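Local coordinates for regulatory protein RecX (Lactobacillus salivarius, PDB 3E3V) that probably modulates the activity of the recombinase RecA, and is represented here by a fragment built of three successive three-helix domains, at residues A[40-45]-A[53-58]; A[69-74]-A[104-109]; A[125-130]-A[140-145]. All blocks are in the same frame, centred on the assembly; numbering follows the deposited sequence.

Contact 1. Residues A[40-45]-A[53-58]; sequences DKLRSL and SEIINK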
loop_
_atom_site.group_PDB
_atom_site.type_symbol
_atom_site.label_atom_id
_atom_site.label_comp_id
_atom_site.label_asym_id
_atom_site.label_seq_id
_atom_site.Cartn_x
_atom_site.Cartn_y
_atom_site.Cartn_z
ATOM N N ASP A 40 -17.169 -5.915 5.394
ATOM C CA ASP A 40 -17.421 -5.970 6.826
ATOM C C ASP A 40 -17.601 -4.571 7.411
ATOM O O ASP A 40 -16.954 -4.179 8.381
ATOM C CB ASP A 40 -16.354 -6.788 7.592
ATOM C CG ASP A 40 -14.935 -6.342 7.321
ATOM O OD1 ASP A 40 -14.639 -5.136 7.459
ATOM O OD2 ASP A 40 -14.102 -7.217 6.990
ATOM N N LYS A 41 -18.486 -3.820 6.767
ATOM C CA LYS A 41 -18.880 -2.482 7.190
ATOM C C LYS A 41 -20.394 -2.594 7.123
ATOM O O LYS A 41 -21.130 -1.820 7.743
ATOM C CB LYS A 41 -18.393 -1.405 6.220
ATOM C CG LYS A 41 -19.137 -0.074 6.355
ATOM C CD LYS A 41 -19.113 0.464 7.789
ATOM C CE LYS A 41 -19.956 1.740 7.927
ATOM N NZ LYS A 41 -20.043 2.253 9.335
ATOM N N LEU A 42 -20.838 -3.585 6.348
ATOM C CA LEU A 42 -22.251 -3.877 6.184
ATOM C C LEU A 42 -22.625 -4.699 7.411
ATOM O O LEU A 42 -23.799 -4.820 7.768
ATOM C CB LEU A 42 -22.487 -4.691 4.903
ATOM C CG LEU A 42 -22.093 -4.023 3.579
ATOM C CD1 LEU A 42 -22.298 -4.991 2.417
ATOM C CD2 LEU A 42 -22.917 -2.762 3.379
ATOM N N ARG A 43 -21.603 -5.255 8.053
ATOM C CA ARG A 43 -21.780 -6.057 9.254
ATOM C C ARG A 43 -21.907 -5.135 10.467
ATOM O O ARG A 43 -22.419 -5.535 11.515
ATOM C CB ARG A 43 -20.595 -7.008 9.413
ATOM C CG ARG A 43 -20.613 -8.158 8.418
ATOM C CD ARG A 43 -19.232 -8.750 8.203
ATOM N NE ARG A 43 -19.301 -10.000 7.448
ATOM C CZ ARG A 43 -18.286 -10.524 6.765
ATOM N NH1 ARG A 43 -17.111 -9.907 6.732
ATOM N NH2 ARG A 43 -18.449 -11.670 6.115
ATOM N N SER A 44 -21.432 -3.899 10.311
ATOM C CA SER A 44 -21.507 -2.896 11.372
ATOM C C SER A 44 -22.946 -2.415 11.455
ATOM O O SER A 44 -23.297 -1.593 12.305
ATOM C CB SER A 44 -20.614 -1.695 11.050
ATOM O OG SER A 44 -19.264 -2.082 10.890
ATOM N N LEU A 45 -23.772 -2.934 10.553
ATOM C CA LEU A 45 -25.174 -2.562 10.490
ATOM C C LEU A 45 -26.046 -3.812 10.569
ATOM O O LEU A 45 -27.250 -3.766 10.314
ATOM C CB LEU A 45 -25.437 -1.825 9.182
ATOM C CG LEU A 45 -24.240 -1.022 8.660
ATOM C CD1 LEU A 45 -24.528 -0.565 7.240
ATOM C CD2 LEU A 45 -23.952 0.161 9.574
ATOM N N SER A 53 -23.376 -10.204 0.156
ATOM C CA SER A 53 -22.849 -10.730 -1.088
ATOM C C SER A 53 -23.566 -10.167 -2.308
ATOM O O SER A 53 -22.942 -9.912 -3.342
ATOM C CB SER A 53 -22.963 -12.249 -1.098
ATOM O OG SER A 53 -22.569 -12.757 -2.359
ATOM N N GLU A 54 -24.881 -9.990 -2.197
ATOM C CA GLU A 54 -25.661 -9.453 -3.307
ATOM C C GLU A 54 -25.235 -8.006 -3.551
ATOM O O GLU A 54 -25.007 -7.592 -4.687
ATOM C CB GLU A 54 -27.157 -9.513 -2.980
ATOM C CG GLU A 54 -28.073 -9.106 -4.128
ATOM C CD GLU A 54 -29.531 -8.970 -3.695
ATOM O OE1 GLU A 54 -30.044 -9.898 -3.029
ATOM O OE2 GLU A 54 -30.158 -7.937 -4.019
ATOM N N ILE A 55 -25.111 -7.250 -2.470
ATOM C CA ILE A 55 -24.705 -5.846 -2.531
ATOM C C ILE A 55 -23.290 -5.690 -3.084
ATOM O O ILE A 55 -23.045 -4.867 -3.967
ATOM C CB ILE A 55 -24.784 -5.206 -1.127
ATOM C CG1 ILE A 55 -26.229 -5.262 -0.635
ATOM C CG2 ILE A 55 -24.298 -3.753 -1.165
ATOM C CD1 ILE A 55 -26.427 -4.733 0.769
ATOM N N ILE A 56 -22.364 -6.503 -2.581
ATOM C CA ILE A 56 -20.972 -6.452 -3.020
ATOM C C ILE A 56 -20.794 -6.741 -4.514
ATOM O O ILE A 56 -20.063 -6.034 -5.197
ATOM C CB ILE A 56 -20.090 -7.446 -2.214
ATOM C CG1 ILE A 56 -20.075 -7.052 -0.732
ATOM C CG2 ILE A 56 -18.662 -7.469 -2.780
ATOM C CD1 ILE A 56 -19.501 -5.678 -0.452
ATOM N N ASN A 57 -21.443 -7.786 -5.017
ATOM C CA ASN A 57 -21.336 -8.129 -6.432
ATOM C C ASN A 57 -21.878 -7.018 -7.316
ATOM O O ASN A 57 -21.324 -6.723 -8.375
ATOM C CB ASN A 57 -22.086 -9.424 -6.731
ATOM C CG ASN A 57 -21.374 -10.636 -6.183
ATOM O OD1 ASN A 57 -20.181 -10.827 -6.421
ATOM N ND2 ASN A 57 -22.099 -11.465 -5.442
ATOM N N LYS A 58 -22.979 -6.421 -6.888
ATOM C CA LYS A 58 -23.586 -5.331 -7.634
ATOM C C LYS A 58 -22.605 -4.161 -7.660
ATOM O O LYS A 58 -22.369 -3.561 -8.710
ATOM C CB LYS A 58 -24.902 -4.907 -6.972
ATOM C CG LYS A 58 -25.610 -3.740 -7.649
ATOM C CD LYS A 58 -25.798 -3.984 -9.128
ATOM C CE LYS A 58 -26.988 -3.203 -9.651
ATOM N NZ LYS A 58 -28.244 -3.636 -8.976
#
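L42 carries its CG beside the backbone N and anti to the carbonyl carbon (chi1 -62°), and with the second torsion extended its CD1 methyl is held out toward helix 49-61. There I56 meets it with a chain folded twice the same way (chi1 -63°, chi2 -61°), a double bend that swings its CD1 back to the side of the helix facing the leucine. The result is a small apolar contact within the first three-helix domain of RecX, between the loop that follows helix 35-39 and the last helix of the domain. It illustrates how a turn between two helices can meet the second of them through apolar side chains: between these two segments, L42 alone ties the loop to helix 49-61.

The two terminal methyls meet tip to tip, L42 CD1 lying 4.1 Å from I56 CD1, while the side chains as wholes cross obliquely. A second methyl, I55 CG2, closes in from another direction. The two isoleucine methyls are themselves 5.2 Å apart (I55 CG2 to I56 CD1), and the leucine methyl lies against both at loose van der Waals distance. With the L42 and I55 CA atoms 9.3 Å apart, the backbones stay well separated and side chains alone span the gap.

All three touching residues are buried, and no hydrogen bond joins the segments. L42 also packs on I52, one turn earlier on helix 49-61, and I56 reaches V38 of helix 35-39, whereas I55 rests on Y21 of helix 14-29; all three helices of the domain therefore converge here. Farther along the loop, R43 NH2 forms a salt bridge with E49 OE2. The second methyl contact is the slightly longer one, with I55 CG2 4.3 Å from L42 CD1.

Contact 2. Residues A[69-74]-A[104-109]; sequences NYAESY and EDALIL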
loop_
_atom_site.group_PDB
_atom_site.type_symbol
_atom_site.label_atom_id
_atom_site.label_comp_id
_atom_site.label_asym_id
_atom_site.label_seq_id
_atom_site.Cartn_x
_atom_site.Cartn_y
_atom_site.Cartn_z
ATOM N N ASN A 69 -7.854 -1.455 -8.737
ATOM C CA ASN A 69 -7.731 -0.004 -8.758
ATOM C C ASN A 69 -7.367 0.529 -7.364
ATOM O O ASN A 69 -6.590 1.469 -7.236
ATOM C CB ASN A 69 -9.035 0.630 -9.230
ATOM C CG ASN A 69 -8.979 2.136 -9.204
ATOM O OD1 ASN A 69 -8.136 2.749 -9.862
ATOM N ND2 ASN A 69 -9.872 2.747 -8.440
ATOM N N TYR A 70 -7.942 -0.058 -6.319
ATOM C CA TYR A 70 -7.614 0.382 -4.962
ATOM C C TYR A 70 -6.107 0.238 -4.744
ATOM O O TYR A 70 -5.415 1.197 -4.407
ATOM C CB TYR A 70 -8.327 -0.475 -3.912
ATOM C CG TYR A 70 -8.075 0.014 -2.491
ATOM C CD1 TYR A 70 -8.916 0.961 -1.899
ATOM C CD2 TYR A 70 -6.970 -0.429 -1.763
ATOM C CE1 TYR A 70 -8.663 1.459 -0.612
ATOM C CE2 TYR A 70 -6.705 0.065 -0.477
ATOM C CZ TYR A 70 -7.555 1.004 0.090
ATOM O OH TYR A 70 -7.309 1.491 1.357
ATOM N N ALA A 71 -5.612 -0.981 -4.937
ATOM C CA ALA A 71 -4.197 -1.295 -4.750
ATOM C C ALA A 71 -3.260 -0.439 -5.595
ATOM O O ALA A 71 -2.212 -0.008 -5.123
ATOM C CB ALA A 71 -3.955 -2.785 -5.033
ATOM N N GLU A 72 -3.624 -0.190 -6.852
ATOM C CA GLU A 72 -2.769 0.619 -7.704
ATOM C C GLU A 72 -2.644 2.071 -7.243
ATOM O O GLU A 72 -1.555 2.642 -7.265
ATOM C CB GLU A 72 -3.253 0.559 -9.157
ATOM C CG GLU A 72 -2.568 -0.540 -9.951
ATOM C CD GLU A 72 -3.118 -0.689 -11.357
ATOM O OE1 GLU A 72 -3.393 0.345 -12.003
ATOM O OE2 GLU A 72 -3.260 -1.843 -11.817
ATOM N N SER A 73 -3.752 2.670 -6.827
ATOM C CA SER A 73 -3.706 4.050 -6.374
ATOM C C SER A 73 -2.964 4.133 -5.034
ATOM O O SER A 73 -2.237 5.098 -4.774
ATOM C CB SER A 73 -5.120 4.603 -6.239
ATOM O OG SER A 73 -5.860 3.822 -5.325
ATOM N N TYR A 74 -3.133 3.121 -4.188
ATOM C CA TYR A 74 -2.430 3.122 -2.911
ATOM C C TYR A 74 -0.933 3.123 -3.196
ATOM O O TYR A 74 -0.194 3.930 -2.640
ATOM C CB TYR A 74 -2.790 1.895 -2.072
ATOM C CG TYR A 74 -2.095 1.899 -0.714
ATOM C CD1 TYR A 74 -2.411 2.863 0.248
ATOM C CD2 TYR A 74 -1.089 0.981 -0.419
ATOM C CE1 TYR A 74 -1.734 2.918 1.470
ATOM C CE2 TYR A 74 -0.404 1.024 0.802
ATOM C CZ TYR A 74 -0.732 1.996 1.736
ATOM O OH TYR A 74 -0.045 2.072 2.921
ATOM N N GLU A 104 0.677 -7.738 -5.303
ATOM C CA GLU A 104 1.860 -8.016 -6.107
ATOM C C GLU A 104 1.767 -7.426 -7.512
ATOM O O GLU A 104 2.740 -6.879 -8.023
ATOM C CB GLU A 104 2.092 -9.528 -6.148
ATOM C CG GLU A 104 2.602 -10.061 -4.815
ATOM C CD GLU A 104 2.560 -11.577 -4.709
ATOM O OE1 GLU A 104 3.025 -12.261 -5.649
ATOM O OE2 GLU A 104 2.076 -12.081 -3.667
ATOM N N ASP A 105 0.600 -7.529 -8.137
ATOM C CA ASP A 105 0.418 -6.954 -9.465
ATOM C C ASP A 105 0.586 -5.445 -9.382
ATOM O O ASP A 105 1.255 -4.827 -10.207
ATOM C CB ASP A 105 -0.979 -7.247 -10.007
ATOM C CG ASP A 105 -1.113 -8.649 -10.552
ATOM O OD1 ASP A 105 -0.074 -9.319 -10.762
ATOM O OD2 ASP A 105 -2.265 -9.075 -10.782
ATOM N N ALA A 106 -0.039 -4.855 -8.373
ATOM C CA ALA A 106 0.018 -3.424 -8.187
ATOM C C ALA A 106 1.426 -2.908 -7.913
ATOM O O ALA A 106 1.813 -1.838 -8.403
ATOM C CB ALA A 106 -0.926 -3.018 -7.063
ATOM N N LEU A 107 2.198 -3.665 -7.140
ATOM C CA LEU A 107 3.551 -3.248 -6.788
ATOM C C LEU A 107 4.491 -3.195 -7.973
ATOM O O LEU A 107 5.567 -2.602 -7.905
ATOM C CB LEU A 107 4.099 -4.145 -5.669
ATOM C CG LEU A 107 3.613 -3.652 -4.294
ATOM C CD1 LEU A 107 3.805 -4.717 -3.210
ATOM C CD2 LEU A 107 4.381 -2.365 -3.957
ATOM N N ILE A 108 4.067 -3.796 -9.075
ATOM C CA ILE A 108 4.861 -3.775 -10.288
ATOM C C ILE A 108 5.094 -2.326 -10.717
ATOM O O ILE A 108 6.060 -2.029 -11.419
ATOM C CB ILE A 108 4.145 -4.521 -11.428
ATOM C CG1 ILE A 108 3.957 -5.994 -11.044
ATOM C CG2 ILE A 108 4.930 -4.373 -12.710
ATOM C CD1 ILE A 108 5.243 -6.720 -10.723
ATOM N N LEU A 109 4.213 -1.422 -10.292
ATOM C CA LEU A 109 4.358 -0.011 -10.648
ATOM C C LEU A 109 5.552 0.629 -9.951
ATOM O O LEU A 109 6.088 1.630 -10.427
ATOM C CB LEU A 109 3.084 0.772 -10.306
ATOM C CG LEU A 109 1.805 0.381 -11.051
ATOM C CD1 LEU A 109 0.602 1.068 -10.398
ATOM C CD2 LEU A 109 1.924 0.764 -12.536
#
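Within the second three-helix domain of RecX, helix 67-81 and helix 100-107 come together at A71 and A106, a pairing that shows how small residues let two helices approach closely. The CA atoms of E72 and A106 are 4.9 Å apart, a spacing that probably leaves little room for anything larger than a methyl at the meeting point.

A106 points its CB toward helix 67-81. The methyl lies 3.7 Å from A71 CB and 3.9 Å from the backbone N of E72, so it is seated against main chain as well as against a side chain. Both alanines are buried, and A106 continues onto V75 one turn along helix 67-81.

Next to this close spot the contact becomes more exposed. The E72 chain, fully extended at its second torsion (chi2 175°), runs across the end of L109 at about a right angle, and its aliphatic stem does the touching: CG lies 3.6 Å from L109 CD1, and the same CG lies 4.1 Å from A106 CB. E72 thus divides its work, methylenes for A106 and L109 and carboxylate for its own helix, since OE2 forms a salt bridge with K68 and OE1 makes a weak, long ion pair with R76. That pairing probably keeps the negative charge turned to basic partners while the stem lies on apolar groups. L109 also packs on R76. Three residues on from A106, L109 donates its N to A106 O at 3.1 Å.

Contact 3. Residues A[125-130]-A[140-145]; sequences KLANRY and NKIKQS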
loop_
_atom_site.group_PDB
_atom_site.type_symbol
_atom_site.label_atom_id
_atom_site.label_comp_id
_atom_site.label_asym_id
_atom_site.label_seq_id
_atom_site.Cartn_x
_atom_site.Cartn_y
_atom_site.Cartn_z
ATOM N N LYS A 125 20.287 11.745 3.150
ATOM C CA LYS A 125 19.971 12.444 4.397
ATOM C C LYS A 125 20.624 11.751 5.577
ATOM O O LYS A 125 21.207 12.396 6.445
ATOM C CB LYS A 125 18.461 12.487 4.628
ATOM C CG LYS A 125 17.699 13.363 3.661
ATOM C CD LYS A 125 16.193 13.253 3.884
ATOM C CE LYS A 125 15.441 14.094 2.867
ATOM N NZ LYS A 125 13.969 13.905 2.965
ATOM N N LEU A 126 20.516 10.428 5.610
ATOM C CA LEU A 126 21.096 9.646 6.693
ATOM C C LEU A 126 22.623 9.697 6.705
ATOM O O LEU A 126 23.242 9.605 7.768
ATOM C CB LEU A 126 20.629 8.190 6.590
ATOM C CG LEU A 126 19.128 7.993 6.783
ATOM C CD1 LEU A 126 18.746 6.562 6.484
ATOM C CD2 LEU A 126 18.762 8.372 8.214
ATOM N N ALA A 127 23.229 9.833 5.529
ATOM C CA ALA A 127 24.685 9.898 5.434
ATOM C C ALA A 127 25.158 11.152 6.163
ATOM O O ALA A 127 26.142 11.121 6.900
ATOM C CB ALA A 127 25.122 9.932 3.966
ATOM N N ASN A 128 24.439 12.252 5.959
ATOM C CA ASN A 128 24.761 13.517 6.613
ATOM C C ASN A 128 24.511 13.404 8.113
ATOM O O ASN A 128 25.258 13.955 8.922
ATOM C CB ASN A 128 23.895 14.640 6.034
ATOM C CG ASN A 128 24.174 14.883 4.565
ATOM O OD1 ASN A 128 23.330 15.398 3.837
ATOM N ND2 ASN A 128 25.372 14.522 4.126
ATOM N N ARG A 129 23.455 12.688 8.479
ATOM C CA ARG A 129 23.126 12.519 9.884
ATOM C C ARG A 129 24.202 11.732 10.618
ATOM O O ARG A 129 24.536 12.033 11.761
ATOM C CB ARG A 129 21.787 11.800 10.044
ATOM C CG ARG A 129 21.371 11.620 11.507
ATOM C CD ARG A 129 20.040 10.897 11.639
ATOM N NE ARG A 129 18.969 11.572 10.913
ATOM C CZ ARG A 129 17.717 11.128 10.854
ATOM N NH1 ARG A 129 17.376 10.010 11.479
ATOM N NH2 ARG A 129 16.807 11.800 10.160
ATOM N N TYR A 130 24.745 10.718 9.962
ATOM C CA TYR A 130 25.779 9.902 10.584
ATOM C C TYR A 130 27.167 10.253 10.055
ATOM O O TYR A 130 28.076 9.421 10.092
ATOM C CB TYR A 130 25.482 8.421 10.331
ATOM C CG TYR A 130 24.085 8.014 10.739
ATOM C CD1 TYR A 130 23.593 8.315 12.009
ATOM C CD2 TYR A 130 23.253 7.326 9.854
ATOM C CE1 TYR A 130 22.305 7.942 12.387
ATOM C CE2 TYR A 130 21.972 6.950 10.223
ATOM C CZ TYR A 130 21.503 7.261 11.487
ATOM O OH TYR A 130 20.223 6.897 11.839
ATOM N N ASN A 140 25.952 0.669 7.445
ATOM C CA ASN A 140 25.171 -0.308 8.202
ATOM C C ASN A 140 23.867 0.336 8.668
ATOM O O ASN A 140 22.792 -0.249 8.524
ATOM C CB ASN A 140 25.946 -0.807 9.426
ATOM C CG ASN A 140 27.116 -1.695 9.059
ATOM O OD1 ASN A 140 26.981 -2.612 8.247
ATOM N ND2 ASN A 140 28.270 -1.439 9.663
ATOM N N LYS A 141 23.967 1.537 9.234
ATOM C CA LYS A 141 22.782 2.244 9.709
ATOM C C LYS A 141 21.840 2.548 8.545
ATOM O O LYS A 141 20.633 2.418 8.676
ATOM C CB LYS A 141 23.169 3.558 10.399
ATOM C CG LYS A 141 23.853 3.411 11.755
ATOM C CD LYS A 141 24.229 4.791 12.299
ATOM C CE LYS A 141 24.797 4.743 13.714
ATOM N NZ LYS A 141 25.981 3.851 13.776
ATOM N N ILE A 142 22.393 2.954 7.410
ATOM C CA ILE A 142 21.561 3.271 6.251
ATOM C C ILE A 142 20.856 2.021 5.707
ATOM O O ILE A 142 19.653 2.052 5.440
ATOM C CB ILE A 142 22.398 3.972 5.135
ATOM C CG1 ILE A 142 22.868 5.353 5.634
ATOM C CG2 ILE A 142 21.559 4.168 3.888
ATOM C CD1 ILE A 142 23.898 6.032 4.734
ATOM N N LYS A 143 21.596 0.923 5.561
ATOM C CA LYS A 143 21.012 -0.327 5.075
ATOM C C LYS A 143 19.877 -0.769 5.995
ATOM O O LYS A 143 18.824 -1.219 5.545
ATOM C CB LYS A 143 22.070 -1.431 5.042
ATOM C CG LYS A 143 23.078 -1.294 3.917
ATOM C CD LYS A 143 24.418 -1.911 4.305
ATOM C CE LYS A 143 25.375 -1.944 3.129
ATOM N NZ LYS A 143 24.868 -2.860 2.067
ATOM N N GLN A 144 20.120 -0.639 7.291
ATOM C CA GLN A 144 19.174 -1.020 8.328
ATOM C C GLN A 144 17.888 -0.205 8.209
ATOM O O GLN A 144 16.776 -0.743 8.252
ATOM C CB GLN A 144 19.832 -0.789 9.691
ATOM C CG GLN A 144 19.073 -1.316 10.890
ATOM C CD GLN A 144 19.821 -1.053 12.190
ATOM O OE1 GLN A 144 20.992 -1.430 12.330
ATOM N NE2 GLN A 144 19.156 -0.393 13.142
ATOM N N SER A 145 18.043 1.102 8.064
ATOM C CA SER A 145 16.892 1.985 7.935
ATOM C C SER A 145 16.060 1.611 6.696
ATOM O O SER A 145 14.831 1.508 6.764
ATOM C CB SER A 145 17.368 3.446 7.845
ATOM O OG SER A 145 16.260 4.327 7.738
#
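The aliphatic chain of K141 lies over one face of the Y130 ring, with CD almost above the centre: 3.4 Å from CD to the ring centroid and only 5° off the normal. This CH-pi contact lies in the third three-helix domain of RecX, where helix 112-129 and helix 135-148 form a roughly antiparallel pair, their local axes 9.8 Å apart at an angle of 141°. Y130, the first residue past the helical stretch, points its CB toward helix 135-148.

K141 CB lies 3.6 Å from Y130 CE2. The lysine bends at its CD-CE bond (chi4 57°), and NZ ends farther out, 5.6 Å from the centroid, where any cation-pi attraction is weak at most; D133 offers NZ a long, weak ion pair. The methylenes, then, carry this contact more than the charge does. A serine in place of Y130 would probably leave the K141 stem without the flat surface it lies on, setting the lysine freer to turn.

Deeper in the pair, L126 points at helix 135-148 and packs its CB 3.7 Å from I142 CG1. I142, the buried member, extends its CD1 beside the backbone of A127 and touches L163 of helix 153-165, linking the pair to the third helix. The two branches of L126 part company: CD2 covers a face of the R129 guanidinium, while CD1 reaches S145, whose OG lies 3.6 Å from that methyl.

In the fold
The three contacts form a series along an elongated, all-helical chain, each closing before the next opens. Contact 2 lies nearest the middle, its centre about 7 Å from that of the chain, with contact 1 (about 23 Å) and contact 3 (about 24 Å) on opposite sides. Centre to centre, contacts 1 and 2 are about 24 Å apart, contacts 2 and 3 about 29 Å and contacts 1 and 3 about 46 Å; nearest atoms of successive contacts stay about 12 and 15 Å from each other. The lesson is modular: each contact stays within one domain, though helix 67-81 also touches L32 and T34; helices 49-61 and 67-81, and 100-107 and 112-129, are consecutive.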